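Local coordinates for protein N-hydroxyarylamine O-acetyltransferase (PDB 4DMO) that probably transfers acetyl groups to arylamines and N-hydroxyarylamines, as a member of the arylamine N-acetyltransferase family with an unusual Cys-His-Glu catalytic triad, at residues V22-L27 against F81-F87; A35-F40 against V220-E224. One frame throughout, in Å; residues are numbered along the deposited sequence.

Contact 1 (V22-L27 against F81-F87)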
loop_
_atom_site.group_PDB
_atom_site.type_symbol
_atom_site.label_atom_id
_atom_site.label_comp_id
_atom_site.label_asym_id
_atom_site.label_seq_id
_atom_site.Cartn_x
_atom_site.Cartn_y
_atom_site.Cartn_z
ATOM N N VAL A 22 -2.940 -16.081 -14.322
ATOM C CA VAL A 22 -2.594 -15.807 -12.921
ATOM C C VAL A 22 -3.610 -16.468 -11.972
ATOM O O VAL A 22 -4.812 -16.253 -12.076
ATOM C CB VAL A 22 -2.555 -14.260 -12.647
ATOM C CG1 VAL A 22 -1.994 -13.948 -11.245
ATOM C CG2 VAL A 22 -1.726 -13.559 -13.702
ATOM N N SER A 23 -3.131 -17.257 -11.031
ATOM C CA SER A 23 -4.036 -17.955 -10.135
ATOM C C SER A 23 -4.100 -17.272 -8.794
ATOM O O SER A 23 -3.282 -16.399 -8.484
ATOM C CB SER A 23 -3.585 -19.412 -9.926
ATOM O OG SER A 23 -2.430 -19.494 -9.094
ATOM N N PHE A 24 -5.061 -17.701 -7.981
ATOM C CA PHE A 24 -5.209 -17.167 -6.634
ATOM C C PHE A 24 -3.985 -17.453 -5.791
ATOM O O PHE A 24 -3.491 -16.596 -5.043
ATOM C CB PHE A 24 -6.431 -17.767 -5.954
ATOM C CG PHE A 24 -6.639 -17.259 -4.574
ATOM C CD1 PHE A 24 -7.305 -16.069 -4.367
ATOM C CD2 PHE A 24 -6.150 -17.942 -3.477
ATOM C CE1 PHE A 24 -7.501 -15.575 -3.090
ATOM C CE2 PHE A 24 -6.354 -17.433 -2.200
ATOM C CZ PHE A 24 -7.029 -16.244 -2.027
ATOM N N GLU A 25 -3.502 -18.679 -5.904
ATOM C CA GLU A 25 -2.384 -19.134 -5.097
ATOM C C GLU A 25 -1.119 -18.321 -5.381
ATOM O O GLU A 25 -0.188 -18.313 -4.566
ATOM C CB GLU A 25 -2.187 -20.639 -5.338
ATOM C CG GLU A 25 -1.146 -21.293 -4.462
ATOM C CD GLU A 25 -1.587 -22.646 -3.937
ATOM O OE1 GLU A 25 -2.428 -22.667 -3.011
ATOM O OE2 GLU A 25 -1.095 -23.685 -4.430
ATOM N N ASP A 26 -1.115 -17.649 -6.546
ATOM C CA ASP A 26 -0.033 -16.757 -6.994
ATOM C C ASP A 26 -0.040 -15.379 -6.297
ATOM O O ASP A 26 0.970 -14.679 -6.268
ATOM C CB ASP A 26 -0.144 -16.481 -8.499
ATOM C CG ASP A 26 0.149 -17.698 -9.373
ATOM O OD1 ASP A 26 0.879 -18.619 -8.946
ATOM O OD2 ASP A 26 -0.322 -17.688 -10.526
ATOM N N LEU A 27 -1.187 -14.973 -5.777
ATOM C CA LEU A 27 -1.370 -13.603 -5.308
ATOM C C LEU A 27 -0.420 -13.234 -4.177
ATOM O O LEU A 27 0.209 -12.162 -4.187
ATOM C CB LEU A 27 -2.805 -13.423 -4.864
ATOM C CG LEU A 27 -3.777 -13.558 -6.027
ATOM C CD1 LEU A 27 -5.173 -13.329 -5.548
ATOM C CD2 LEU A 27 -3.426 -12.596 -7.148
ATOM N N PHE A 81 -4.038 -4.412 -12.140
ATOM C CA PHE A 81 -3.352 -5.632 -12.503
ATOM C C PHE A 81 -4.267 -6.831 -12.315
ATOM O O PHE A 81 -4.313 -7.723 -13.178
ATOM C CB PHE A 81 -2.134 -5.856 -11.647
ATOM C CG PHE A 81 -1.517 -7.194 -11.851
ATOM C CD1 PHE A 81 -0.756 -7.451 -12.969
ATOM C CD2 PHE A 81 -1.727 -8.210 -10.946
ATOM C CE1 PHE A 81 -0.190 -8.699 -13.168
ATOM C CE2 PHE A 81 -1.166 -9.458 -11.141
ATOM C CZ PHE A 81 -0.394 -9.695 -12.253
ATOM N N LEU A 82 -4.979 -6.855 -11.187
ATOM C CA LEU A 82 -5.833 -8.006 -10.838
ATOM C C LEU A 82 -7.017 -8.109 -11.798
ATOM O O LEU A 82 -7.391 -9.201 -12.207
ATOM C CB LEU A 82 -6.327 -7.922 -9.381
ATOM C CG LEU A 82 -5.233 -8.130 -8.327
ATOM C CD1 LEU A 82 -5.766 -7.961 -6.917
ATOM C CD2 LEU A 82 -4.597 -9.501 -8.464
ATOM N N LYS A 83 -7.573 -6.960 -12.171
ATOM C CA LYS A 83 -8.677 -6.875 -13.121
ATOM C C LYS A 83 -8.292 -7.423 -14.500
ATOM O O LYS A 83 -9.024 -8.239 -15.061
ATOM C CB LYS A 83 -9.109 -5.415 -13.236
ATOM C CG LYS A 83 -10.523 -5.148 -13.698
ATOM C CD LYS A 83 -10.841 -3.703 -13.343
ATOM C CE LYS A 83 -11.980 -3.093 -14.152
ATOM N NZ LYS A 83 -11.706 -1.618 -14.417
ATOM N N ASP A 84 -7.163 -6.959 -15.059
ATOM C CA ASP A 84 -6.669 -7.479 -16.345
ATOM C C ASP A 84 -6.338 -8.965 -16.281
ATOM O O ASP A 84 -6.382 -9.661 -17.292
ATOM C CB ASP A 84 -5.432 -6.739 -16.818
ATOM C CG ASP A 84 -5.738 -5.360 -17.288
ATOM O OD1 ASP A 84 -6.932 -5.001 -17.325
ATOM O OD2 ASP A 84 -4.780 -4.628 -17.601
ATOM N N SER A 85 -5.994 -9.439 -15.092
ATOM C CA SER A 85 -5.686 -10.852 -14.884
ATOM C C SER A 85 -6.947 -11.694 -14.711
ATOM O O SER A 85 -6.863 -12.858 -14.331
ATOM C CB SER A 85 -4.778 -11.042 -13.665
ATOM O OG SER A 85 -3.550 -10.354 -13.831
ATOM N N GLY A 86 -8.111 -11.107 -14.961
ATOM C CA GLY A 86 -9.347 -11.872 -14.945
ATOM C C GLY A 86 -10.025 -12.014 -13.584
ATOM O O GLY A 86 -11.107 -12.600 -13.503
ATOM N N PHE A 87 -9.414 -11.502 -12.515
ATOM C CA PHE A 87 -10.038 -11.562 -11.185
ATOM C C PHE A 87 -11.208 -10.607 -10.998
ATOM O O PHE A 87 -11.219 -9.507 -11.543
ATOM C CB PHE A 87 -9.035 -11.233 -10.110
ATOM C CG PHE A 87 -7.991 -12.251 -9.951
ATOM C CD1 PHE A 87 -6.777 -12.090 -10.573
ATOM C CD2 PHE A 87 -8.206 -13.358 -9.165
ATOM C CE1 PHE A 87 -5.790 -13.019 -10.412
ATOM C CE2 PHE A 87 -7.230 -14.290 -9.008
ATOM C CZ PHE A 87 -6.011 -14.116 -9.638
#

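Contact 2 (A35-F40 against V220-E224)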
loop_
_atom_site.group_PDB
_atom_site.type_symbol
_atom_site.label_atom_id
_atom_site.label_comp_id
_atom_site.label_asym_id
_atom_site.label_seq_id
_atom_site.Cartn_x
_atom_site.Cartn_y
_atom_site.Cartn_z
ATOM N N ALA A 35 5.924 -5.762 -2.490
ATOM C CA ALA A 35 6.447 -5.087 -1.307
ATOM C C ALA A 35 7.925 -4.921 -1.403
ATOM O O ALA A 35 8.458 -3.977 -0.844
ATOM C CB ALA A 35 6.127 -5.845 -0.057
ATOM N N GLN A 36 8.602 -5.866 -2.068
ATOM C CA GLN A 36 10.062 -5.803 -2.180
ATOM C C GLN A 36 10.518 -4.733 -3.181
ATOM O O GLN A 36 11.633 -4.208 -3.085
ATOM C CB GLN A 36 10.644 -7.194 -2.525
ATOM C CG GLN A 36 10.468 -8.252 -1.404
ATOM C CD GLN A 36 11.103 -7.828 -0.054
ATOM O OE1 GLN A 36 12.249 -7.415 0.013
ATOM N NE2 GLN A 36 10.349 -7.979 1.017
ATOM N N THR A 37 9.635 -4.366 -4.110
ATOM C CA THR A 37 10.040 -3.516 -5.225
ATOM C C THR A 37 9.403 -2.125 -5.261
ATOM O O THR A 37 10.046 -1.188 -5.680
ATOM C CB THR A 37 9.814 -4.231 -6.630
ATOM O OG1 THR A 37 8.439 -4.633 -6.792
ATOM C CG2 THR A 37 10.763 -5.441 -6.826
ATOM N N VAL A 38 8.148 -2.005 -4.850
ATOM C CA VAL A 38 7.445 -0.744 -4.888
ATOM C C VAL A 38 7.323 -0.172 -3.508
ATOM O O VAL A 38 6.658 -0.731 -2.647
ATOM C CB VAL A 38 6.038 -0.889 -5.451
ATOM C CG1 VAL A 38 5.445 0.470 -5.696
ATOM C CG2 VAL A 38 6.065 -1.703 -6.733
ATOM N N PRO A 39 7.996 0.949 -3.275
ATOM C CA PRO A 39 7.944 1.544 -1.950
ATOM C C PRO A 39 6.699 2.394 -1.699
ATOM O O PRO A 39 6.034 2.899 -2.617
ATOM C CB PRO A 39 9.193 2.408 -1.921
ATOM C CG PRO A 39 9.427 2.765 -3.307
ATOM C CD PRO A 39 8.935 1.643 -4.154
ATOM N N PHE A 40 6.403 2.543 -0.410
ATOM C CA PHE A 40 5.412 3.479 0.073
ATOM C C PHE A 40 6.100 4.819 0.140
ATOM O O PHE A 40 7.090 4.971 0.864
ATOM C CB PHE A 40 4.940 3.023 1.470
ATOM C CG PHE A 40 3.772 3.815 2.043
ATOM C CD1 PHE A 40 2.478 3.574 1.621
ATOM C CD2 PHE A 40 3.978 4.762 3.018
ATOM C CE1 PHE A 40 1.401 4.297 2.158
ATOM C CE2 PHE A 40 2.914 5.468 3.575
ATOM C CZ PHE A 40 1.631 5.247 3.146
ATOM N N VAL A 220 8.894 4.321 2.883
ATOM C CA VAL A 220 9.174 3.038 3.521
ATOM C C VAL A 220 9.051 1.894 2.502
ATOM O O VAL A 220 8.247 1.948 1.574
ATOM C CB VAL A 220 8.234 2.797 4.728
ATOM C CG1 VAL A 220 6.831 2.895 4.315
ATOM C CG2 VAL A 220 8.438 1.419 5.342
ATOM N N LYS A 221 9.884 0.873 2.679
ATOM C CA LYS A 221 9.828 -0.315 1.859
ATOM C C LYS A 221 10.308 -1.530 2.619
ATOM O O LYS A 221 11.306 -1.463 3.326
ATOM C CB LYS A 221 10.696 -0.158 0.639
ATOM C CG LYS A 221 10.412 -1.207 -0.386
ATOM C CD LYS A 221 11.232 -1.016 -1.671
ATOM C CE LYS A 221 12.705 -1.268 -1.483
ATOM N NZ LYS A 221 12.927 -2.660 -1.083
ATOM N N LEU A 222 9.605 -2.643 2.461
ATOM C CA LEU A 222 10.108 -3.903 3.002
ATOM C C LEU A 222 11.352 -4.306 2.252
ATOM O O LEU A 222 11.576 -3.928 1.097
ATOM C CB LEU A 222 9.055 -5.007 2.915
ATOM C CG LEU A 222 7.796 -4.588 3.696
ATOM C CD1 LEU A 222 6.874 -5.739 3.774
ATOM C CD2 LEU A 222 8.117 -4.056 5.097
ATOM N N THR A 223 12.163 -5.092 2.926
ATOM C CA THR A 223 13.362 -5.629 2.346
ATOM C C THR A 223 13.394 -7.118 2.625
ATOM O O THR A 223 12.492 -7.651 3.262
ATOM C CB THR A 223 14.601 -4.960 2.959
ATOM O OG1 THR A 223 14.622 -5.220 4.365
ATOM C CG2 THR A 223 14.582 -3.432 2.733
ATOM N N GLU A 224 14.433 -7.771 2.119
ATOM C CA GLU A 224 14.692 -9.201 2.354
ATOM C C GLU A 224 14.564 -9.599 3.819
ATOM O O GLU A 224 14.025 -10.652 4.175
ATOM C CB GLU A 224 16.144 -9.518 1.955
ATOM C CG GLU A 224 16.352 -10.328 0.676
ATOM C CD GLU A 224 17.821 -10.781 0.475
ATOM O OE1 GLU A 224 18.108 -11.267 -0.643
ATOM O OE2 GLU A 224 18.681 -10.653 1.409
HETATM O O HOH W 1 7.186 -2.363 0.716
#

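Contact 1 (V22-L27 against F81-F87)
With CG opposite its carbonyl carbon (chi1 -68°), F87 reaches from the end of helix 71-84 to the chain at V22, S23, F24 and L27, while V22, with CG1 trans to its own nitrogen (chi1 -172°), lays that methyl against the rim of the ring. V22 CG1 lies in the ring plane, 4.0 Å from F87 CE1, and the two side chains cross at roughly a right angle. The tip of the ring probes backbone as well: F87 CZ comes within 3.5 Å of V22 O. S23 O and F24 N lie at the ring edge, near its plane.

L27 points back against F87, the two side chains coming from opposite directions; its CD2 is 3.9 Å from F87 CZ and 3.6 Å from L82 CD2. The second methyl of V22, CG2, rests 3.7 Å from S85 OG. That hydroxyl is already committed, donating to F81 O at 2.8 Å, and S85 N reaches the same oxygen from the other face of its plane.

A Schellman motif with G86 at C-prime turns the chain out of the helix and delivers F87. Within 22-27, S23 N donates to D26 OD2, and D26 OD1 forms a salt bridge with K19. L115 of strand 103-117 touches both L27 and F87. No hydrogen bond crosses between 22-27 and 81-87, so the join depends on apolar fit, the bonds of S23 N and S85 OG staying within their own segments.

Contact 2 (A35-F40 against V220-E224)
A short antiparallel beta bridge attaches the chain leaving helix 27-37 to strand 218-223, with F40 and V220 as its hydrogen-bonded pair. F40 N donates to V220 O and V220 N to F40 O, each bond 2.8 Å long; the first approaches nearly end-on to its carbonyl, whereas the second lies in the plane of the F40 carbonyl. Both side chains start on the same face of the sheet, where V220 CG1 packs 3.4 Å from F40 CB. V220 CG1 sits between its own nitrogen and carbonyl carbon (chi1 56°), and also reaches F40 CD2. The F40 ring then leads away from the strand, to meet F213 and L70.

Through this bridge strand 40-41 becomes an outer strand of the five-stranded antiparallel sheet that continues through 226-231, 234-239 and 242-247, so the helical N-terminal part of the acetyltransferase is tied to a sheet built from residues far along the chain.

Beyond the bridge, the end of the helix takes over. K221 runs extended past P39, its CB 3.9 Å from P39 CB, then bends at its last two torsions (chi3 69°, chi4 62°) to bring NZ 2.8 Å from Q36 O, approaching from above that carbonyl's plane. The same ammonium donates to L222 O, so one charge grips a carbonyl from each segment. Q36 folds back at chi2, and its NE2 makes a weak bond to T223 O. Two buried side chains also pair, A35 CB meeting L222 CD1 at 3.9 Å; separately, a water donates to A35 O and accepts from L222 N.

Overall arrangement
Helix 27-37 is common to both contacts: its start, at L27, belongs to contact 1 and its last turn to contact 2, so one helix is fixed at either end, against helix 71-84 and against strand 218-223. The contact centres are 21 Å apart and no atoms touch between them. The centre of contact 1 lies about 17 Å from the centre of the chain and that of contact 2 about 10 Å; three of eight touching residues are buried in the first, six of eleven in the second. In contact 1 a loop meets a helix end through side chains and a ring edge; in contact 2 the helix's last carbonyls and the chain after it face a strand, joined by hydrogen bonds, one from a lysine.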